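Ribonucleoside-diphosphate reductase (Pseudomonas aeruginosa, PDB 5IM3) probably reduces ribonucleoside diphosphates to the corresponding deoxyribonucleotides for DNA synthesis, and binds the allosteric effector dATP. Local coordinates at residues Y374-P379 with L402-T407; G387-N392 with K431-T436; V450-E455 with H479-A484; L512-G517 with V580-N585. All blocks are in the same frame, centred on the assembly; numbering follows the deposited sequence.

Contact 1 (Y374-P379 with L402-T407); sequences YLTTVP and LGNDWT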
loop_
_atom_site.group_PDB
_atom_site.type_symbol
_atom_site.label_atom_id
_atom_site.label_comp_id
_atom_site.label_asym_id
_atom_site.label_seq_id
_atom_site.Cartn_x
_atom_site.Cartn_y
_atom_site.Cartn_z
ATOM N N TYR A 374 -30.703 -31.732 9.610
ATOM C CA TYR A 374 -32.013 -31.179 9.938
ATOM C C TYR A 374 -32.119 -29.720 9.523
ATOM O O TYR A 374 -31.121 -29.000 9.450
ATOM C CB TYR A 374 -32.308 -31.277 11.443
ATOM C CG TYR A 374 -32.015 -32.627 12.047
ATOM C CD1 TYR A 374 -32.972 -33.630 12.056
ATOM C CD2 TYR A 374 -30.778 -32.895 12.610
ATOM C CE1 TYR A 374 -32.701 -34.864 12.612
ATOM C CE2 TYR A 374 -30.499 -34.116 13.165
ATOM C CZ TYR A 374 -31.460 -35.100 13.164
ATOM O OH TYR A 374 -31.163 -36.317 13.722
ATOM N N LEU A 375 -33.359 -29.293 9.274
ATOM C CA LEU A 375 -33.696 -27.908 8.982
ATOM C C LEU A 375 -34.779 -27.451 9.949
ATOM O O LEU A 375 -35.735 -28.186 10.215
ATOM C CB LEU A 375 -34.195 -27.721 7.538
ATOM C CG LEU A 375 -33.226 -28.004 6.383
ATOM C CD1 LEU A 375 -33.049 -29.501 6.137
ATOM C CD2 LEU A 375 -33.718 -27.309 5.117
ATOM N N THR A 376 -34.629 -26.235 10.469
ATOM C CA THR A 376 -35.590 -25.663 11.401
ATOM C C THR A 376 -35.915 -24.236 10.990
ATOM O O THR A 376 -35.195 -23.607 10.211
ATOM C CB THR A 376 -35.067 -25.657 12.844
ATOM O OG1 THR A 376 -34.044 -24.662 12.980
ATOM C CG2 THR A 376 -34.504 -27.021 13.233
ATOM N N THR A 377 -37.016 -23.732 11.537
ATOM C CA THR A 377 -37.405 -22.335 11.400
ATOM C C THR A 377 -37.720 -21.803 12.790
ATOM O O THR A 377 -38.398 -22.475 13.573
ATOM C CB THR A 377 -38.606 -22.176 10.456
ATOM O OG1 THR A 377 -38.983 -20.798 10.384
ATOM C CG2 THR A 377 -39.797 -23.006 10.925
ATOM N N VAL A 378 -37.209 -20.620 13.100
ATOM C CA VAL A 378 -37.269 -20.058 14.449
ATOM C C VAL A 378 -38.433 -19.074 14.516
ATOM O O VAL A 378 -38.493 -18.155 13.691
ATOM C CB VAL A 378 -35.951 -19.365 14.834
ATOM C CG1 VAL A 378 -35.968 -18.975 16.304
ATOM C CG2 VAL A 378 -34.766 -20.267 14.545
ATOM N N PRO A 379 -39.362 -19.227 15.457
ATOM C CA PRO A 379 -40.476 -18.279 15.559
ATOM C C PRO A 379 -40.083 -16.998 16.284
ATOM O O PRO A 379 -39.143 -16.956 17.079
ATOM C CB PRO A 379 -41.529 -19.060 16.356
ATOM C CG PRO A 379 -40.735 -19.985 17.194
ATOM C CD PRO A 379 -39.528 -20.365 16.377
ATOM N N LEU A 402 -27.156 -28.807 11.206
ATOM C CA LEU A 402 -28.379 -28.026 11.327
ATOM C C LEU A 402 -28.375 -26.813 10.407
ATOM O O LEU A 402 -27.381 -26.084 10.323
ATOM C CB LEU A 402 -28.567 -27.541 12.766
ATOM C CG LEU A 402 -29.008 -28.591 13.779
ATOM C CD1 LEU A 402 -28.516 -28.225 15.160
ATOM C CD2 LEU A 402 -30.517 -28.699 13.762
ATOM N N GLY A 403 -29.504 -26.593 9.741
ATOM C CA GLY A 403 -29.827 -25.306 9.146
ATOM C C GLY A 403 -30.930 -24.636 9.952
ATOM O O GLY A 403 -31.924 -25.276 10.304
ATOM N N ASN A 404 -30.730 -23.351 10.252
ATOM C CA ASN A 404 -31.674 -22.557 11.034
ATOM C C ASN A 404 -32.130 -21.355 10.221
ATOM O O ASN A 404 -31.302 -20.543 9.792
ATOM C CB ASN A 404 -31.050 -22.058 12.340
ATOM C CG ASN A 404 -30.916 -23.127 13.389
ATOM O OD1 ASN A 404 -31.425 -24.241 13.250
ATOM N ND2 ASN A 404 -30.226 -22.783 14.470
ATOM N N ASP A 405 -33.444 -21.220 10.048
ATOM C CA ASP A 405 -34.038 -20.031 9.445
ATOM C C ASP A 405 -34.345 -19.015 10.545
ATOM O O ASP A 405 -35.293 -19.192 11.317
ATOM C CB ASP A 405 -35.303 -20.399 8.676
ATOM C CG ASP A 405 -36.192 -19.198 8.414
ATOM O OD1 ASP A 405 -35.651 -18.105 8.147
ATOM O OD2 ASP A 405 -37.431 -19.345 8.484
ATOM N N TRP A 406 -33.557 -17.944 10.605
ATOM C CA TRP A 406 -33.724 -16.908 11.615
ATOM C C TRP A 406 -34.461 -15.682 11.098
ATOM O O TRP A 406 -34.651 -14.724 11.853
ATOM C CB TRP A 406 -32.356 -16.510 12.174
ATOM C CG TRP A 406 -31.899 -17.487 13.195
ATOM C CD1 TRP A 406 -31.229 -18.657 12.973
ATOM C CD2 TRP A 406 -32.118 -17.412 14.606
ATOM N NE1 TRP A 406 -31.009 -19.309 14.162
ATOM C CE2 TRP A 406 -31.544 -18.565 15.179
ATOM C CE3 TRP A 406 -32.741 -16.482 15.443
ATOM C CZ2 TRP A 406 -31.573 -18.808 16.551
ATOM C CZ3 TRP A 406 -32.767 -16.727 16.802
ATOM C CH2 TRP A 406 -32.187 -17.878 17.343
ATOM N N THR A 407 -34.907 -15.704 9.846
ATOM C CA THR A 407 -35.581 -14.547 9.267
ATOM C C THR A 407 -36.792 -14.072 10.064
ATOM O O THR A 407 -36.986 -12.848 10.157
ATOM C CB THR A 407 -35.982 -14.877 7.825
ATOM O OG1 THR A 407 -34.800 -15.072 7.038
ATOM C CG2 THR A 407 -36.824 -13.764 7.209
#
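Thr376 and Asn404 meet near the middle of a parallel strand pair, the two strands of the beta-alpha-beta unit formed by strand 373-377, helix 382-395 and strand 401-405. The short strand axes approach to 4.7 Å at 16°, and four backbone bonds fix the register. Gly403 N donates to Tyr374 O, and Val378 N to Asp405 O; between them Thr376 uses both backbone groups, its N reaching Gly403 O at 2.9 Å and its O accepting from Asp405 N. On the face shared by Thr376 and Asn404 the two side chains run alongside each other, and Thr376 OG1 donates to Asn404 OD1 over 2.7 Å, coming from above the amide plane. Asn404 ND2 has its own partner on the connecting helix, so both ends of the amide are held. This unit opens the first half of the ten-stranded alpha-beta barrel of ribonucleotide reductases. On the other face Thr377 OG1, placed anti to its own N (chi1 178°), donates to Asp405 OD2 at 2.9 Å on the anti side of the carboxylate, tilted well out of its plane. The same oxygen is bonded to His513 NE2, while Asp405 OD1 accepts from Thr407 N at 3.0 Å in an Asx turn; together these bonds restrain rotation of the carboxylate. Just past the strand ends, Val378 CG2 sits over the five-membered ring of Trp406, 3.8 Å from its centroid in a CH-pi contact, and Val378 CG1 lies 3.9 Å from Trp406 CZ3. Helix 382-395 packs on Val378 through Ile385 and Ala388, and Trp406 lies near, not in, a dATP site.

Contact 2 (G387-N392 with K431-T436); sequences GAIHDN and KVVNDT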
loop_
_atom_site.group_PDB
_atom_site.type_symbol
_atom_site.label_atom_id
_atom_site.label_comp_id
_atom_site.label_asym_id
_atom_site.label_seq_id
_atom_site.Cartn_x
_atom_site.Cartn_y
_atom_site.Cartn_z
ATOM N N GLY A 387 -36.974 -22.495 22.528
ATOM C CA GLY A 387 -37.313 -23.840 22.106
ATOM C C GLY A 387 -36.484 -24.285 20.918
ATOM O O GLY A 387 -36.138 -25.463 20.807
ATOM N N ALA A 388 -36.136 -23.347 20.031
ATOM C CA ALA A 388 -35.283 -23.666 18.891
ATOM C C ALA A 388 -33.837 -23.878 19.326
ATOM O O ALA A 388 -33.136 -24.740 18.778
ATOM C CB ALA A 388 -35.371 -22.552 17.848
ATOM N N ILE A 389 -33.370 -23.095 20.302
ATOM C CA ILE A 389 -32.054 -23.354 20.881
ATOM C C ILE A 389 -32.028 -24.739 21.503
ATOM O O ILE A 389 -31.045 -25.478 21.378
ATOM C CB ILE A 389 -31.693 -22.277 21.920
ATOM C CG1 ILE A 389 -31.783 -20.874 21.318
ATOM C CG2 ILE A 389 -30.295 -22.528 22.476
ATOM C CD1 ILE A 389 -30.862 -20.649 20.163
ATOM N N HIS A 390 -33.104 -25.102 22.200
ATOM C CA HIS A 390 -33.187 -26.414 22.828
ATOM C C HIS A 390 -33.145 -27.527 21.785
ATOM O O HIS A 390 -32.461 -28.539 21.975
ATOM C CB HIS A 390 -34.466 -26.493 23.661
ATOM C CG HIS A 390 -34.638 -27.784 24.398
ATOM N ND1 HIS A 390 -34.987 -28.959 23.769
ATOM C CD2 HIS A 390 -34.541 -28.078 25.716
ATOM C CE1 HIS A 390 -35.080 -29.926 24.666
ATOM N NE2 HIS A 390 -34.815 -29.416 25.855
ATOM N N ASP A 391 -33.872 -27.355 20.678
ATOM C CA ASP A 391 -33.854 -28.354 19.614
ATOM C C ASP A 391 -32.465 -28.468 18.996
ATOM O O ASP A 391 -31.991 -29.577 18.720
ATOM C CB ASP A 391 -34.888 -28.003 18.544
ATOM C CG ASP A 391 -36.311 -28.119 19.052
ATOM O OD1 ASP A 391 -36.535 -28.845 20.041
ATOM O OD2 ASP A 391 -37.212 -27.490 18.455
ATOM N N ASN A 392 -31.799 -27.332 18.774
ATOM C CA ASN A 392 -30.434 -27.352 18.258
ATOM C C ASN A 392 -29.549 -28.253 19.105
ATOM O O ASN A 392 -28.800 -29.084 18.579
ATOM C CB ASN A 392 -29.859 -25.934 18.232
ATOM C CG ASN A 392 -30.159 -25.197 16.940
ATOM O OD1 ASN A 392 -29.422 -24.291 16.559
ATOM N ND2 ASN A 392 -31.238 -25.575 16.262
ATOM N N LYS A 431 -25.599 -15.462 19.018
ATOM C CA LYS A 431 -24.493 -15.718 19.926
ATOM C C LYS A 431 -24.801 -16.890 20.851
ATOM O O LYS A 431 -23.912 -17.672 21.191
ATOM C CB LYS A 431 -24.179 -14.462 20.734
ATOM C CG LYS A 431 -23.109 -14.674 21.791
ATOM C CD LYS A 431 -21.731 -14.821 21.159
ATOM C CE LYS A 431 -21.211 -13.475 20.684
ATOM N NZ LYS A 431 -19.770 -13.549 20.353
ATOM N N VAL A 432 -26.059 -17.006 21.285
ATOM C CA VAL A 432 -26.458 -18.160 22.084
ATOM C C VAL A 432 -26.351 -19.437 21.254
ATOM O O VAL A 432 -25.887 -20.469 21.736
ATOM C CB VAL A 432 -27.881 -17.962 22.635
ATOM C CG1 VAL A 432 -28.315 -19.171 23.455
ATOM C CG2 VAL A 432 -27.951 -16.682 23.481
ATOM N N VAL A 433 -26.785 -19.383 19.994
ATOM C CA VAL A 433 -26.618 -20.519 19.088
ATOM C C VAL A 433 -25.147 -20.885 18.982
ATOM O O VAL A 433 -24.757 -22.047 19.124
ATOM C CB VAL A 433 -27.208 -20.189 17.704
ATOM C CG1 VAL A 433 -26.857 -21.282 16.698
ATOM C CG2 VAL A 433 -28.709 -19.995 17.796
ATOM N N ASN A 434 -24.313 -19.877 18.716
ATOM C CA ASN A 434 -22.887 -20.099 18.529
ATOM C C ASN A 434 -22.279 -20.844 19.710
ATOM O O ASN A 434 -21.505 -21.789 19.528
ATOM C CB ASN A 434 -22.197 -18.750 18.328
ATOM C CG ASN A 434 -20.710 -18.880 18.130
ATOM O OD1 ASN A 434 -20.230 -19.002 17.003
ATOM N ND2 ASN A 434 -19.966 -18.853 19.226
ATOM N N ASP A 435 -22.627 -20.436 20.935
ATOM C CA ASP A 435 -22.055 -21.063 22.117
ATOM C C ASP A 435 -22.683 -22.415 22.418
ATOM O O ASP A 435 -22.069 -23.223 23.120
ATOM C CB ASP A 435 -22.200 -20.136 23.323
ATOM C CG ASP A 435 -21.374 -18.869 23.180
ATOM O OD1 ASP A 435 -21.334 -18.303 22.066
ATOM O OD2 ASP A 435 -20.761 -18.439 24.180
ATOM N N THR A 436 -23.884 -22.677 21.901
ATOM C CA THR A 436 -24.456 -24.013 22.003
ATOM C C THR A 436 -23.714 -24.988 21.099
ATOM O O THR A 436 -23.434 -26.123 21.495
ATOM C CB THR A 436 -25.942 -23.962 21.652
ATOM O OG1 THR A 436 -26.630 -23.177 22.633
ATOM C CG2 THR A 436 -26.548 -25.361 21.597
#
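Ile389 carries most of this contact, its two branches spread over different residues of helix 427-440. With CG2 anti to the backbone N and CG1 beside that N (chi1 -55°), CG2 faces Val432 CG1 at 4.0 Å and Thr436 OG1 at 3.7 Å, while CD1 is directed at Val433 CG2. That last pair is modelled closer than normal van der Waals contact, so its exact spacing is doubtful. Ile389 and Val432 meet at about a right angle. One turn further along, Asn392 OD1 lies 4.0 Å from Val433 CG1. No hydrogen bond joins the two segments, and the helix axes stay 10.2 Å apart at 18°, so two nearly parallel helices are bridged by side-chain ends alone. Both helices lie on the strand layer of the barrel domain and also face the second subunit, as in the dimer interface of class I relatives. The second shell accounts for the polar ends. Thr436 OG1 donates to Val432 O at 2.9 Å, and Thr436 N reaches the same carbonyl from the opposite face of its plane. Thr436 OG1 is also hydrogen-bonded to Tyr386 OH of the second subunit, and the same tyrosine packs on Ile389. Asn392 OD1 accepts from Asn404 ND2 of strand 401-405, which anchors the amide to the sheet. Further out, Val440, whose side chain is about 4 Å from that of Thr436, belongs to a dATP site.

Contact 3 (V450-E455 with H479-A484); sequences VCAYLE and HDMNTA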
loop_
_atom_site.group_PDB
_atom_site.type_symbol
_atom_site.label_atom_id
_atom_site.label_comp_id
_atom_site.label_asym_id
_atom_site.label_seq_id
_atom_site.Cartn_x
_atom_site.Cartn_y
_atom_site.Cartn_z
ATOM N N VAL A 450 -23.695 -25.789 12.639
ATOM C CA VAL A 450 -24.991 -25.172 12.384
ATOM C C VAL A 450 -24.788 -23.994 11.436
ATOM O O VAL A 450 -23.757 -23.319 11.473
ATOM C CB VAL A 450 -25.668 -24.723 13.704
ATOM C CG1 VAL A 450 -24.729 -23.848 14.510
ATOM C CG2 VAL A 450 -26.983 -24.001 13.437
ATOM N N CYS A 451 -25.772 -23.762 10.568
ATOM C CA CYS A 451 -25.742 -22.648 9.624
ATOM C C CYS A 451 -27.008 -21.824 9.795
ATOM O O CYS A 451 -28.114 -22.353 9.661
ATOM C CB CYS A 451 -25.626 -23.139 8.176
ATOM S SG CYS A 451 -25.558 -21.800 6.947
ATOM N N ALA A 452 -26.845 -20.531 10.070
ATOM C CA ALA A 452 -27.974 -19.622 10.204
ATOM C C ALA A 452 -28.257 -18.925 8.878
ATOM O O ALA A 452 -27.337 -18.472 8.190
ATOM C CB ALA A 452 -27.703 -18.584 11.295
ATOM N N TYR A 453 -29.538 -18.848 8.522
ATOM C CA TYR A 453 -29.991 -18.216 7.291
ATOM C C TYR A 453 -30.761 -16.940 7.609
ATOM O O TYR A 453 -31.529 -16.892 8.574
ATOM C CB TYR A 453 -30.887 -19.160 6.486
ATOM C CG TYR A 453 -30.156 -20.258 5.752
ATOM C CD1 TYR A 453 -29.695 -21.383 6.425
ATOM C CD2 TYR A 453 -29.967 -20.191 4.381
ATOM C CE1 TYR A 453 -29.043 -22.398 5.754
ATOM C CE2 TYR A 453 -29.312 -21.202 3.700
ATOM C CZ TYR A 453 -28.852 -22.303 4.395
ATOM O OH TYR A 453 -28.202 -23.312 3.731
ATOM N N LEU A 454 -30.564 -15.911 6.786
ATOM C CA LEU A 454 -31.294 -14.658 6.937
ATOM C C LEU A 454 -31.649 -14.104 5.564
ATOM O O LEU A 454 -30.817 -14.103 4.655
ATOM C CB LEU A 454 -30.479 -13.626 7.719
ATOM C CG LEU A 454 -31.305 -12.494 8.324
ATOM C CD1 LEU A 454 -32.126 -13.006 9.500
ATOM C CD2 LEU A 454 -30.411 -11.340 8.746
ATOM N N GLU A 455 -32.885 -13.635 5.423
ATOM C CA GLU A 455 -33.359 -13.102 4.156
ATOM C C GLU A 455 -32.833 -11.681 3.950
ATOM O O GLU A 455 -32.574 -10.947 4.909
ATOM C CB GLU A 455 -34.888 -13.133 4.112
ATOM C CG GLU A 455 -35.483 -13.118 2.712
ATOM C CD GLU A 455 -36.908 -13.637 2.675
ATOM O OE1 GLU A 455 -37.241 -14.540 3.475
ATOM O OE2 GLU A 455 -37.698 -13.148 1.841
ATOM N N HIS A 479 -17.908 -16.874 15.611
ATOM C CA HIS A 479 -16.818 -17.580 14.943
ATOM C C HIS A 479 -17.026 -19.087 14.864
ATOM O O HIS A 479 -16.216 -19.768 14.225
ATOM C CB HIS A 479 -15.490 -17.309 15.655
ATOM C CG HIS A 479 -15.102 -15.863 15.679
ATOM N ND1 HIS A 479 -15.022 -15.135 16.846
ATOM C CD2 HIS A 479 -14.777 -15.010 14.680
ATOM C CE1 HIS A 479 -14.661 -13.896 16.567
ATOM N NE2 HIS A 479 -14.506 -13.794 15.259
ATOM N N ASP A 480 -18.071 -19.626 15.489
ATOM C CA ASP A 480 -18.302 -21.066 15.501
ATOM C C ASP A 480 -19.628 -21.429 14.848
ATOM O O ASP A 480 -20.137 -22.532 15.053
ATOM C CB ASP A 480 -18.241 -21.595 16.933
ATOM C CG ASP A 480 -17.003 -21.118 17.671
ATOM O OD1 ASP A 480 -15.948 -21.775 17.556
ATOM O OD2 ASP A 480 -17.085 -20.079 18.359
ATOM N N MET A 481 -20.185 -20.525 14.051
ATOM C CA MET A 481 -21.479 -20.712 13.416
ATOM C C MET A 481 -21.374 -20.303 11.958
ATOM O O MET A 481 -20.745 -19.290 11.635
ATOM C CB MET A 481 -22.563 -19.874 14.118
ATOM C CG MET A 481 -23.978 -20.111 13.618
ATOM S SD MET A 481 -25.157 -18.895 14.240
ATOM C CE MET A 481 -24.746 -17.494 13.203
ATOM N N ASN A 482 -21.980 -21.091 11.082
ATOM C CA ASN A 482 -22.029 -20.746 9.672
ATOM C C ASN A 482 -23.216 -19.825 9.402
ATOM O O ASN A 482 -24.180 -19.769 10.167
ATOM C CB ASN A 482 -22.122 -22.006 8.800
ATOM C CG ASN A 482 -20.852 -22.854 8.844
ATOM O OD1 ASN A 482 -20.905 -24.054 9.115
ATOM N ND2 ASN A 482 -19.713 -22.236 8.569
ATOM N N THR A 483 -23.124 -19.091 8.298
ATOM C CA THR A 483 -24.152 -18.150 7.889
ATOM C C THR A 483 -24.411 -18.320 6.401
ATOM O O THR A 483 -23.514 -18.704 5.642
ATOM C CB THR A 483 -23.735 -16.694 8.172
ATOM O OG1 THR A 483 -22.497 -16.426 7.515
ATOM C CG2 THR A 483 -23.571 -16.442 9.667
ATOM N N ALA A 484 -25.644 -18.028 5.983
ATOM C CA ALA A 484 -25.990 -18.073 4.570
ATOM C C ALA A 484 -27.053 -17.030 4.266
ATOM O O ALA A 484 -27.942 -16.786 5.082
ATOM C CB ALA A 484 -26.488 -19.460 4.153
#
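Cys451, Ala452 and Tyr453 pair in parallel with Asn482, Thr483 and Ala484, joining the third and fourth strands in the first half of the ten-stranded alpha-beta barrel; helix 461-465 lies on the connection, making a beta-alpha-beta unit. The short axes come within 4.2 Å and diverge by 29°, a marked twist. Four backbone hydrogen bonds set the register. Asn482 N donates to Val450 O and Ala484 N to Ala452 O; in the reverse direction Ala452 N reaches Asn482 O at 2.8 Å, and Leu454 N reaches Ala484 O at 3.2 Å, the longest of the four. Secondary CA-H...O contacts reinforce the ladder, among them Thr483 CA to Ala452 O at 3.2 Å. Apolar contacts divide between the two faces. On the side of helix 427-440, Met481 CG lies 3.9 Å from Val450 CG1, and a bend at the thioether (chi3 76°) brings Met481 CE to 3.7 Å from Ala452 CB; Val433 of that helix packs on Met481 too. On the opposite face Cys451 SG, anti to its backbone N, touches Ala484 CB, with Trp562 of the next strand against both residues. The aromatic contact lies on this face as well. The hydroxyl of Tyr453 is bonded to Asn585 O, and its ring takes a CH-pi contact from Ala484 CB, which sits above one face, nearer the CE2 side than the ring centre, 3.3 Å from Tyr453 CE2.

Contact 4 (L512-G517 with V580-N585); sequences LHDLYG and VVHSSN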
loop_
_atom_site.group_PDB
_atom_site.type_symbol
_atom_site.label_atom_id
_atom_site.label_comp_id
_atom_site.label_asym_id
_atom_site.label_seq_id
_atom_site.Cartn_x
_atom_site.Cartn_y
_atom_site.Cartn_z
ATOM N N LEU A 512 -43.999 -11.665 4.513
ATOM C CA LEU A 512 -43.054 -11.719 3.397
ATOM C C LEU A 512 -42.266 -13.022 3.384
ATOM O O LEU A 512 -42.084 -13.638 2.328
ATOM C CB LEU A 512 -42.087 -10.534 3.462
ATOM C CG LEU A 512 -42.561 -9.162 2.976
ATOM C CD1 LEU A 512 -41.390 -8.189 2.979
ATOM C CD2 LEU A 512 -43.185 -9.231 1.586
ATOM N N HIS A 513 -41.759 -13.440 4.544
ATOM C CA HIS A 513 -40.876 -14.599 4.591
ATOM C C HIS A 513 -41.539 -15.838 3.995
ATOM O O HIS A 513 -40.878 -16.641 3.326
ATOM C CB HIS A 513 -40.444 -14.856 6.034
ATOM C CG HIS A 513 -39.478 -15.989 6.186
ATOM N ND1 HIS A 513 -38.339 -16.108 5.418
ATOM C CD2 HIS A 513 -39.482 -17.053 7.021
ATOM C CE1 HIS A 513 -37.682 -17.195 5.777
ATOM N NE2 HIS A 513 -38.355 -17.788 6.747
ATOM N N ASP A 514 -42.845 -16.010 4.219
ATOM C CA ASP A 514 -43.549 -17.174 3.691
ATOM C C ASP A 514 -43.974 -17.009 2.238
ATOM O O ASP A 514 -44.263 -18.012 1.576
ATOM C CB ASP A 514 -44.786 -17.483 4.542
ATOM C CG ASP A 514 -44.441 -18.161 5.851
ATOM O OD1 ASP A 514 -43.322 -18.695 5.976
ATOM O OD2 ASP A 514 -45.298 -18.171 6.757
ATOM N N LEU A 515 -44.037 -15.784 1.729
ATOM C CA LEU A 515 -44.362 -15.577 0.328
ATOM C C LEU A 515 -43.125 -15.795 -0.546
ATOM O O LEU A 515 -41.984 -15.744 -0.081
ATOM C CB LEU A 515 -44.922 -14.172 0.106
ATOM C CG LEU A 515 -46.257 -13.831 0.779
ATOM C CD1 LEU A 515 -46.581 -12.355 0.581
ATOM C CD2 LEU A 515 -47.387 -14.699 0.253
ATOM N N TYR A 516 -43.369 -16.042 -1.831
ATOM C CA TYR A 516 -42.290 -16.232 -2.793
ATOM C C TYR A 516 -42.837 -15.983 -4.191
ATOM O O TYR A 516 -44.051 -15.929 -4.405
ATOM C CB TYR A 516 -41.679 -17.634 -2.683
ATOM C CG TYR A 516 -42.676 -18.764 -2.840
ATOM C CD1 TYR A 516 -43.000 -19.262 -4.098
ATOM C CD2 TYR A 516 -43.285 -19.338 -1.732
ATOM C CE1 TYR A 516 -43.906 -20.297 -4.245
ATOM C CE2 TYR A 516 -44.193 -20.372 -1.868
ATOM C CZ TYR A 516 -44.500 -20.849 -3.127
ATOM O OH TYR A 516 -45.401 -21.879 -3.270
ATOM N N GLY A 517 -41.918 -15.828 -5.146
ATOM C CA GLY A 517 -42.302 -15.616 -6.529
ATOM C C GLY A 517 -43.000 -14.282 -6.733
ATOM O O GLY A 517 -42.700 -13.281 -6.077
ATOM N N VAL A 580 -43.774 -24.282 3.186
ATOM C CA VAL A 580 -42.858 -23.339 2.555
ATOM C C VAL A 580 -41.435 -23.729 2.932
ATOM O O VAL A 580 -41.175 -24.150 4.065
ATOM C CB VAL A 580 -43.161 -21.884 2.992
ATOM C CG1 VAL A 580 -42.053 -20.923 2.548
ATOM C CG2 VAL A 580 -44.513 -21.427 2.448
ATOM N N VAL A 581 -40.515 -23.596 1.979
ATOM C CA VAL A 581 -39.094 -23.791 2.254
ATOM C C VAL A 581 -38.538 -22.499 2.835
ATOM O O VAL A 581 -38.520 -21.460 2.165
ATOM C CB VAL A 581 -38.328 -24.197 0.987
ATOM C CG1 VAL A 581 -36.880 -24.538 1.333
ATOM C CG2 VAL A 581 -39.013 -25.366 0.300
ATOM N N HIS A 582 -38.071 -22.564 4.079
ATOM C CA HIS A 582 -37.632 -21.382 4.802
ATOM C C HIS A 582 -36.126 -21.186 4.765
ATOM O O HIS A 582 -35.649 -20.089 5.082
ATOM C CB HIS A 582 -38.100 -21.462 6.260
ATOM C CG HIS A 582 -39.580 -21.299 6.428
ATOM N ND1 HIS A 582 -40.360 -22.215 7.099
ATOM C CD2 HIS A 582 -40.421 -20.321 6.016
ATOM C CE1 HIS A 582 -41.619 -21.814 7.088
ATOM N NE2 HIS A 582 -41.682 -20.666 6.438
ATOM N N SER A 583 -35.378 -22.212 4.383
ATOM C CA SER A 583 -33.938 -22.100 4.189
ATOM C C SER A 583 -33.453 -23.418 3.599
ATOM O O SER A 583 -34.240 -24.334 3.338
ATOM C CB SER A 583 -33.212 -21.781 5.495
ATOM O OG SER A 583 -33.101 -22.925 6.326
ATOM N N SER A 584 -32.149 -23.504 3.383
ATOM C CA SER A 584 -31.508 -24.764 3.059
ATOM C C SER A 584 -30.838 -25.298 4.328
ATOM O O SER A 584 -31.131 -24.839 5.437
ATOM C CB SER A 584 -30.543 -24.557 1.891
ATOM O OG SER A 584 -30.071 -25.799 1.407
ATOM N N ASN A 585 -29.941 -26.261 4.184
ATOM C CA ASN A 585 -29.365 -26.930 5.337
ATOM C C ASN A 585 -27.913 -26.500 5.527
ATOM O O ASN A 585 -27.424 -25.560 4.885
ATOM C CB ASN A 585 -29.487 -28.446 5.182
ATOM C CG ASN A 585 -28.592 -28.993 4.090
ATOM O OD1 ASN A 585 -28.544 -28.455 2.982
ATOM N ND2 ASN A 585 -27.861 -30.059 4.402
HETATM O O HOH W 1 -38.838 -18.621 2.843
#
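Val580 starts the contact by turning CG2 to within 3.5 Å of Asp514 O; the same methyl approaches the edge of the Tyr516 ring loosely, 4.5 Å from CE2. Tyr516 itself is anchored through its hydroxyl to Gln576. At Val581 the link passes through the backbone and a water: one water molecule donates both to Val581 O and to His513 O, each at 2.9 Å, and so bridges the two loops where they do not bond directly. His582 makes the one direct hydrogen bond. Its CG lies beside the backbone N (chi1 -70°), which carries the ring toward Asp514, and NE2 donates to Asp514 OD1 over 2.6 Å with an N-H...O angle of 152°; the oxygen lies close to the imidazole plane. With ND1 bonded to Thr594 OG1, the imidazole is gripped at both nitrogens and its rotation is fixed. The ring also lies beside that of His513: the two imidazoles are inclined by 23° and displaced so far that little of one lies over the other, with centroids 4.9 Å apart and His513 NE2 3.3 Å from His582 CD2. His513, already tied to Asp405, is held at ND1 by Glu455 OE1. Beyond His582 the segment leaves its partner, and Ser583 OG donates to Ser584 O. Two irregular loops are thus clamped by a His-carboxylate bond at the C-terminal ends of the barrel strands; from there the later loop runs inward along the sheet face bearing Leu375 and Tyr453, into what is probably the finger loop that carries the radical cysteine in class I reductases.

All contacts fall in the barrel domain and come along the chain as 1 and 2 interleaved, then 3, then 4. Contacts 1 and 3 are neighbouring parts of one sheet, centres about 10 Å apart, because strands 401-405 and 450-455 pair through Leu402 O and Cys451 N. Contact 2 lies on the helix side of that sheet, about 11 Å from contact 1 and 12 Å from contact 3, and faces the second subunit. Contact 4 starts at the strand ends and runs along the other face, 11 Å from contact 1, 16 Å from contact 3, which it touches, and 21 Å from contact 2, which it does not. The sheet thus separates dimer-facing helices from these loops.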